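Local coordinates for bifunctional protein PutA (Bdellovibrio bacteriovorus, PDB 5UR2) that probably oxidises proline to glutamate in two steps, pairing an FAD-dependent proline dehydrogenase with an NAD-dependent glutamate semialdehyde dehydrogenase, at residues 16-21 with 355-360; 379-384 with 391-396. One frame throughout, in Å; residues are numbered along the deposited sequence.

Interaction 1: residues 16-21 with 355-360; sequences EILKRM and HNVRTL. With P5F (N-propargylglycine-modified flavin adenine dinucleotide), chain F.
Val-357, in the first turn of helix 357-369, points its side chain at helix 6-22 and makes every close contact with residues 16-21. From CB two methyls diverge. CG1, anti to the backbone N (chi1 169°), lies 3.7 Å from Ile-17 CG2 and also faces Ile-17 CB and Leu-18 CG. CG2 also touches Ile-17 CG2 (4.0 Å) and reaches on to Leu-18 CD2 and Met-21 SD, at 4.1 Å and 4.2 Å. The valine fork thus sits among three buried apolar side chains, and no hydrogen bond crosses; Ile-389 and Trp-429 also touch it. Just before the helix, His-355 and Asn-356 hold the cofactor. The N and ND1 of His-355 both donate to P5F O2P, at 3.0 Å and 3.1 Å, with the oxygen in the plane of the imidazole at its edge. Asn-356 divides its amide: ND2 gives a nearly straight 2.7 Å bond to P5F O1A, while OD1 receives Thr-359 N at 3.1 Å from above the carbonyl plane. Asn-356 is therefore both N-cap and pyrophosphate ligand, at a helix start that follows strand 349-353, a phosphate-binding strand-to-helix junction of the proline dehydrogenase TIM barrel.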
# COMPACT_ATOMS: atom_id res chain seq x y z
N GLU B 16 -31.59 -25.13 -48.90
CA GLU B 16 -32.72 -24.70 -49.72
C GLU B 16 -33.20 -23.31 -49.30
O GLU B 16 -33.42 -22.45 -50.16
CB GLU B 16 -33.87 -25.69 -49.62
CG GLU B 16 -35.15 -25.23 -50.31
CD GLU B 16 -36.34 -26.16 -50.06
OE1 GLU B 16 -36.12 -27.25 -49.48
OE2 GLU B 16 -37.47 -25.80 -50.45
N ILE B 17 -33.31 -23.08 -47.99
CA ILE B 17 -33.81 -21.79 -47.50
C ILE B 17 -32.87 -20.67 -47.91
O ILE B 17 -33.32 -19.61 -48.38
CB ILE B 17 -33.99 -21.85 -45.96
CG1 ILE B 17 -35.16 -22.78 -45.61
CG2 ILE B 17 -34.15 -20.45 -45.37
CD1 ILE B 17 -35.27 -23.06 -44.11
N LEU B 18 -31.57 -20.88 -47.78
CA LEU B 18 -30.61 -19.85 -48.19
C LEU B 18 -30.60 -19.66 -49.71
O LEU B 18 -30.35 -18.54 -50.19
CB LEU B 18 -29.22 -20.19 -47.66
CG LEU B 18 -29.12 -20.17 -46.12
CD1 LEU B 18 -27.87 -20.86 -45.63
CD2 LEU B 18 -29.15 -18.75 -45.60
N LYS B 19 -30.83 -20.73 -50.47
CA LYS B 19 -30.86 -20.58 -51.93
C LYS B 19 -32.05 -19.72 -52.35
O LYS B 19 -31.89 -18.78 -53.15
CB LYS B 19 -30.91 -21.95 -52.60
CG LYS B 19 -30.98 -21.91 -54.12
CD LYS B 19 -29.87 -21.04 -54.73
CE LYS B 19 -28.49 -21.70 -54.65
NZ LYS B 19 -27.51 -21.05 -55.59
N ARG B 20 -33.23 -20.00 -51.80
CA ARG B 20 -34.41 -19.18 -52.08
C ARG B 20 -34.17 -17.72 -51.70
O ARG B 20 -34.64 -16.81 -52.38
CB ARG B 20 -35.62 -19.70 -51.32
CG ARG B 20 -36.23 -20.99 -51.78
CD ARG B 20 -37.29 -21.41 -50.75
NE ARG B 20 -38.10 -22.56 -51.15
CZ ARG B 20 -39.25 -22.48 -51.81
NH1 ARG B 20 -39.73 -21.30 -52.19
NH2 ARG B 20 -39.91 -23.60 -52.10
N MET B 21 -33.44 -17.50 -50.60
CA MET B 21 -33.20 -16.14 -50.13
C MET B 21 -32.44 -15.32 -51.15
O MET B 21 -32.64 -14.10 -51.24
CB MET B 21 -32.45 -16.16 -48.80
CG MET B 21 -33.32 -16.52 -47.61
SD MET B 21 -32.35 -17.02 -46.17
CE MET B 21 -31.24 -15.62 -46.01
N HIS B 355 -34.68 -16.05 -35.83
CA HIS B 355 -34.25 -15.62 -37.16
C HIS B 355 -33.12 -16.49 -37.73
O HIS B 355 -32.60 -16.18 -38.81
CB HIS B 355 -33.81 -14.15 -37.13
CG HIS B 355 -34.77 -13.25 -36.43
ND1 HIS B 355 -34.71 -12.99 -35.08
CD2 HIS B 355 -35.85 -12.56 -36.89
CE1 HIS B 355 -35.69 -12.17 -34.74
NE2 HIS B 355 -36.40 -11.90 -35.82
N ASN B 356 -32.76 -17.56 -37.04
CA ASN B 356 -31.61 -18.40 -37.37
C ASN B 356 -32.06 -19.51 -38.32
O ASN B 356 -32.92 -20.32 -37.95
CB ASN B 356 -31.04 -18.93 -36.06
CG ASN B 356 -29.83 -19.84 -36.23
OD1 ASN B 356 -29.75 -20.63 -37.16
ND2 ASN B 356 -28.90 -19.75 -35.28
N VAL B 357 -31.48 -19.55 -39.53
CA VAL B 357 -31.92 -20.52 -40.54
C VAL B 357 -31.64 -21.95 -40.09
O VAL B 357 -32.43 -22.85 -40.35
CB VAL B 357 -31.28 -20.21 -41.91
CG1 VAL B 357 -31.51 -21.36 -42.89
CG2 VAL B 357 -31.88 -18.95 -42.50
N ARG B 358 -30.51 -22.19 -39.40
CA ARG B 358 -30.24 -23.51 -38.83
C ARG B 358 -31.36 -23.94 -37.88
O ARG B 358 -31.95 -25.02 -38.05
CB ARG B 358 -28.90 -23.52 -38.10
CG ARG B 358 -28.74 -24.65 -37.06
CD ARG B 358 -28.65 -26.03 -37.69
NE ARG B 358 -28.97 -27.10 -36.73
CZ ARG B 358 -28.64 -28.39 -36.90
NH1 ARG B 358 -27.98 -28.77 -37.98
NH2 ARG B 358 -28.98 -29.29 -35.98
N THR B 359 -31.68 -23.09 -36.90
CA THR B 359 -32.75 -23.37 -35.94
C THR B 359 -34.07 -23.65 -36.65
O THR B 359 -34.77 -24.62 -36.35
CB THR B 359 -32.91 -22.19 -34.99
OG1 THR B 359 -31.65 -21.89 -34.37
CG2 THR B 359 -33.97 -22.50 -33.89
N LEU B 360 -34.45 -22.77 -37.58
CA LEU B 360 -35.70 -22.95 -38.31
C LEU B 360 -35.72 -24.27 -39.09
O LEU B 360 -36.73 -24.98 -39.09
CB LEU B 360 -35.94 -21.77 -39.25
CG LEU B 360 -36.06 -20.39 -38.58
CD1 LEU B 360 -36.03 -19.26 -39.61
CD2 LEU B 360 -37.34 -20.32 -37.79
PA P5F F . -29.43 -16.39 -32.78
O1A P5F F . -29.43 -17.81 -33.44
O2A P5F F . -28.38 -15.47 -33.17
O5B P5F F . -29.25 -16.38 -31.28
C5B P5F F . -28.85 -15.26 -30.50
C4B P5F F . -29.14 -15.58 -29.02
O4B P5F F . -28.24 -16.50 -28.46
C3B P5F F . -29.11 -14.42 -28.07
O3B P5F F . -30.24 -13.65 -28.13
C2B P5F F . -28.95 -15.09 -26.76
O2B P5F F . -30.19 -15.54 -26.33
C1B P5F F . -28.09 -16.26 -27.09
N9A P5F F . -26.69 -16.06 -26.83
C8A P5F F . -25.86 -15.08 -27.34
N7A P5F F . -24.62 -15.27 -26.86
C5A P5F F . -24.60 -16.39 -26.03
C6A P5F F . -23.64 -17.04 -25.26
N6A P5F F . -22.28 -16.56 -25.24
N1A P5F F . -23.96 -18.12 -24.53
C2A P5F F . -25.22 -18.61 -24.52
N3A P5F F . -26.19 -17.98 -25.24
C4A P5F F . -25.93 -16.90 -25.99
N1 P5F F . -36.64 -12.94 -25.53
C2 P5F F . -36.98 -13.12 -24.13
O2 P5F F . -35.97 -13.40 -23.25
N3 P5F F . -38.34 -13.02 -23.68
C4 P5F F . -39.40 -12.74 -24.57
O4 P5F F . -40.71 -12.65 -24.07
C4X P5F F . -39.05 -12.54 -26.04
N5 P5F F . -40.04 -12.11 -27.02
C5X P5F F . -39.71 -12.38 -28.43
C6 P5F F . -40.81 -12.50 -29.44
C7 P5F F . -40.50 -12.84 -30.78
C7M P5F F . -41.62 -12.97 -31.79
C8 P5F F . -39.15 -13.07 -31.18
C8M P5F F . -38.78 -13.44 -32.60
C9 P5F F . -38.10 -12.95 -30.23
C9A P5F F . -38.42 -12.59 -28.82
N10 P5F F . -37.34 -12.49 -27.84
C10 P5F F . -37.71 -12.65 -26.46
C1' P5F F . -35.91 -12.44 -28.22
C2' P5F F . -35.32 -13.82 -28.48
O2' P5F F . -35.26 -14.51 -27.28
C3' P5F F . -33.93 -13.82 -29.13
O3' P5F F . -33.05 -13.20 -28.27
C4' P5F F . -33.85 -13.11 -30.47
O4' P5F F . -35.10 -13.22 -31.07
C5' P5F F . -32.70 -13.56 -31.39
O5' P5F F . -32.47 -14.96 -31.38
P P5F F . -32.13 -15.87 -32.68
O1P P5F F . -32.56 -17.38 -32.65
O2P P5F F . -32.72 -14.96 -33.82
O3P P5F F . -30.57 -15.46 -33.00
C21 P5F F . -40.36 -9.72 -25.99
C22 P5F F . -40.31 -10.96 -26.53
C23 P5F F . -40.76 -9.50 -24.53

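Interaction 2: residues 379-384 with 391-396; sequences FQMLYG and KTIVDM. With P5F (N-propargylglycine-modified flavin adenine dinucleotide), chain F.
Ile-393 meets strand 379-382 through apolar contacts alone, one branch to each of two strand residues. Its CG2 lies 4.2 Å from Phe-379 CD2, approaching the ring obliquely. Its CG1 comes within 4.1 Å of Met-381 CE, the tip of a thioether chain that runs extended beyond CG (chi3 -173°), which carries the methyl from the strand to the helix. Phe-379 and Met-381, alternate residues of the strand, turn this same face to the helix. Strand 379-382, helix 387-395 and strand 400-406 form a beta-alpha-beta unit of the eight-stranded parallel TIM barrel, and here the helix packs on the outside of its strand. The flavin contacts are also nonpolar in the main: Leu-382 CD2 rests 3.5 Å from P5F C8, Met-381 CA is equally near the methyl C8M, and Gln-380 CB lies 3.7 Å from the other methyl, C7M. Charge pairing stays within the helix, one turn apart, where Lys-391 NZ donates to Asp-395 OD2 at 3.0 Å on the syn side of the carboxylate, with a weaker bond to OD1. Gln-24 NE2 also bonds Asp-395 OD2.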
# COMPACT_ATOMS: atom_id res chain seq x y z
N PHE B 379 -44.09 -19.99 -36.93
CA PHE B 379 -42.79 -19.36 -36.76
C PHE B 379 -42.99 -17.88 -36.46
O PHE B 379 -43.97 -17.26 -36.88
CB PHE B 379 -41.93 -19.58 -38.01
CG PHE B 379 -41.49 -21.01 -38.17
CD1 PHE B 379 -40.50 -21.54 -37.36
CD2 PHE B 379 -42.08 -21.83 -39.12
CE1 PHE B 379 -40.10 -22.86 -37.48
CE2 PHE B 379 -41.68 -23.16 -39.27
CZ PHE B 379 -40.69 -23.67 -38.44
N GLN B 380 -42.06 -17.32 -35.68
CA GLN B 380 -42.20 -15.93 -35.25
C GLN B 380 -40.87 -15.20 -35.36
O GLN B 380 -39.81 -15.77 -35.09
CB GLN B 380 -42.76 -15.86 -33.81
CG GLN B 380 -44.12 -16.54 -33.64
CD GLN B 380 -44.75 -16.34 -32.25
OE1 GLN B 380 -44.23 -15.58 -31.43
NE2 GLN B 380 -45.87 -17.01 -32.00
N MET B 381 -40.95 -13.94 -35.80
CA MET B 381 -39.80 -13.08 -35.96
C MET B 381 -40.19 -11.66 -35.60
O MET B 381 -41.36 -11.29 -35.65
CB MET B 381 -39.27 -13.09 -37.40
CG MET B 381 -38.73 -14.41 -37.87
SD MET B 381 -38.12 -14.25 -39.56
CE MET B 381 -37.75 -15.96 -39.91
N LEU B 382 -39.19 -10.84 -35.28
CA LEU B 382 -39.45 -9.45 -34.93
C LEU B 382 -39.77 -8.64 -36.18
O LEU B 382 -39.19 -8.86 -37.25
CB LEU B 382 -38.26 -8.85 -34.20
CG LEU B 382 -37.76 -9.53 -32.92
CD1 LEU B 382 -36.57 -8.75 -32.43
CD2 LEU B 382 -38.82 -9.60 -31.84
N TYR B 383 -40.70 -7.70 -36.04
CA TYR B 383 -40.99 -6.76 -37.12
C TYR B 383 -39.71 -6.04 -37.57
O TYR B 383 -38.89 -5.62 -36.74
CB TYR B 383 -42.06 -5.76 -36.66
CG TYR B 383 -42.32 -4.61 -37.61
CD1 TYR B 383 -43.12 -4.76 -38.75
CD2 TYR B 383 -41.78 -3.35 -37.35
CE1 TYR B 383 -43.35 -3.69 -39.61
CE2 TYR B 383 -42.01 -2.28 -38.20
CZ TYR B 383 -42.78 -2.46 -39.32
OH TYR B 383 -42.99 -1.38 -40.13
N GLY B 384 -39.51 -5.95 -38.89
CA GLY B 384 -38.36 -5.28 -39.46
C GLY B 384 -37.07 -6.08 -39.49
O GLY B 384 -36.09 -5.61 -40.07
N LYS B 391 -39.65 -13.58 -45.63
CA LYS B 391 -40.40 -13.76 -46.87
C LYS B 391 -40.28 -15.19 -47.38
O LYS B 391 -41.26 -15.78 -47.85
CB LYS B 391 -39.90 -12.77 -47.92
CG LYS B 391 -40.43 -12.99 -49.32
CD LYS B 391 -41.81 -12.39 -49.52
CE LYS B 391 -42.09 -12.18 -51.01
NZ LYS B 391 -41.70 -13.37 -51.82
N THR B 392 -39.08 -15.77 -47.28
CA THR B 392 -38.86 -17.14 -47.73
C THR B 392 -39.72 -18.14 -46.96
O THR B 392 -40.35 -19.02 -47.55
CB THR B 392 -37.37 -17.50 -47.62
OG1 THR B 392 -36.61 -16.68 -48.50
CG2 THR B 392 -37.14 -18.97 -47.98
N ILE B 393 -39.78 -17.99 -45.63
CA ILE B 393 -40.60 -18.88 -44.80
C ILE B 393 -42.05 -18.84 -45.25
O ILE B 393 -42.74 -19.87 -45.29
CB ILE B 393 -40.49 -18.50 -43.31
CG1 ILE B 393 -39.05 -18.62 -42.81
CG2 ILE B 393 -41.41 -19.37 -42.49
CD1 ILE B 393 -38.50 -20.00 -42.84
N VAL B 394 -42.56 -17.64 -45.56
CA VAL B 394 -43.94 -17.50 -46.02
C VAL B 394 -44.12 -18.19 -47.36
O VAL B 394 -45.12 -18.89 -47.59
CB VAL B 394 -44.34 -16.02 -46.07
CG1 VAL B 394 -45.74 -15.86 -46.66
CG2 VAL B 394 -44.25 -15.38 -44.70
N ASP B 395 -43.17 -17.98 -48.29
CA ASP B 395 -43.25 -18.65 -49.59
C ASP B 395 -43.28 -20.16 -49.43
O ASP B 395 -43.94 -20.85 -50.22
CB ASP B 395 -42.07 -18.25 -50.48
CG ASP B 395 -42.11 -16.79 -50.91
OD1 ASP B 395 -43.21 -16.19 -50.91
OD2 ASP B 395 -41.04 -16.26 -51.28
N MET B 396 -42.60 -20.70 -48.43
CA MET B 396 -42.58 -22.14 -48.24
C MET B 396 -43.88 -22.66 -47.63
O MET B 396 -43.99 -23.87 -47.38
CB MET B 396 -41.38 -22.54 -47.39
CG MET B 396 -40.07 -22.34 -48.15
SD MET B 396 -38.60 -22.43 -47.14
CE MET B 396 -38.57 -24.17 -46.69
PA P5F F . -29.43 -16.39 -32.78
O1A P5F F . -29.43 -17.81 -33.44
O2A P5F F . -28.38 -15.47 -33.17
O5B P5F F . -29.25 -16.38 -31.28
C5B P5F F . -28.85 -15.26 -30.50
C4B P5F F . -29.14 -15.58 -29.02
O4B P5F F . -28.24 -16.50 -28.46
C3B P5F F . -29.11 -14.42 -28.07
O3B P5F F . -30.24 -13.65 -28.13
C2B P5F F . -28.95 -15.09 -26.76
O2B P5F F . -30.19 -15.54 -26.33
C1B P5F F . -28.09 -16.26 -27.09
N9A P5F F . -26.69 -16.06 -26.83
C8A P5F F . -25.86 -15.08 -27.34
N7A P5F F . -24.62 -15.27 -26.86
C5A P5F F . -24.60 -16.39 -26.03
C6A P5F F . -23.64 -17.04 -25.26
N6A P5F F . -22.28 -16.56 -25.24
N1A P5F F . -23.96 -18.12 -24.53
C2A P5F F . -25.22 -18.61 -24.52
N3A P5F F . -26.19 -17.98 -25.24
C4A P5F F . -25.93 -16.90 -25.99
N1 P5F F . -36.64 -12.94 -25.53
C2 P5F F . -36.98 -13.12 -24.13
O2 P5F F . -35.97 -13.40 -23.25
N3 P5F F . -38.34 -13.02 -23.68
C4 P5F F . -39.40 -12.74 -24.57
O4 P5F F . -40.71 -12.65 -24.07
C4X P5F F . -39.05 -12.54 -26.04
N5 P5F F . -40.04 -12.11 -27.02
C5X P5F F . -39.71 -12.38 -28.43
C6 P5F F . -40.81 -12.50 -29.44
C7 P5F F . -40.50 -12.84 -30.78
C7M P5F F . -41.62 -12.97 -31.79
C8 P5F F . -39.15 -13.07 -31.18
C8M P5F F . -38.78 -13.44 -32.60
C9 P5F F . -38.10 -12.95 -30.23
C9A P5F F . -38.42 -12.59 -28.82
N10 P5F F . -37.34 -12.49 -27.84
C10 P5F F . -37.71 -12.65 -26.46
C1' P5F F . -35.91 -12.44 -28.22
C2' P5F F . -35.32 -13.82 -28.48
O2' P5F F . -35.26 -14.51 -27.28
C3' P5F F . -33.93 -13.82 -29.13
O3' P5F F . -33.05 -13.20 -28.27
C4' P5F F . -33.85 -13.11 -30.47
O4' P5F F . -35.10 -13.22 -31.07
C5' P5F F . -32.70 -13.56 -31.39
O5' P5F F . -32.47 -14.96 -31.38
P P5F F . -32.13 -15.87 -32.68
O1P P5F F . -32.56 -17.38 -32.65
O2P P5F F . -32.72 -14.96 -33.82
O3P P5F F . -30.57 -15.46 -33.00
C21 P5F F . -40.36 -9.72 -25.99
C22 P5F F . -40.31 -10.96 -26.53
C23 P5F F . -40.76 -9.50 -24.53

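How the interactions relate
Interaction 2 lies wholly within the proline dehydrogenase barrel; interaction 1 joins that barrel to the N-terminal helix 6-22, and their centres are 10 Å apart. Interaction 1 brings helix 6-22 against helix 357-369; interaction 2 comes later in the chain, where strand 379-382, the next barrel strand, meets helix 387-395. They touch directly: a probable hydrogen bond of 3.0 Å joins His-355 NE2 to Leu-382 N, and Leu-360 CD2 packs 3.4 Å from Phe-379 CD1. Met-21 also packs against Thr-392, so helix 6-22 lies against both barrel helices. P5F bridges the two at the C-terminal ends of the barrel strands: residues 355-360 hold its pyrophosphate, whereas 379-384 line the dimethylbenzene end of its flavin.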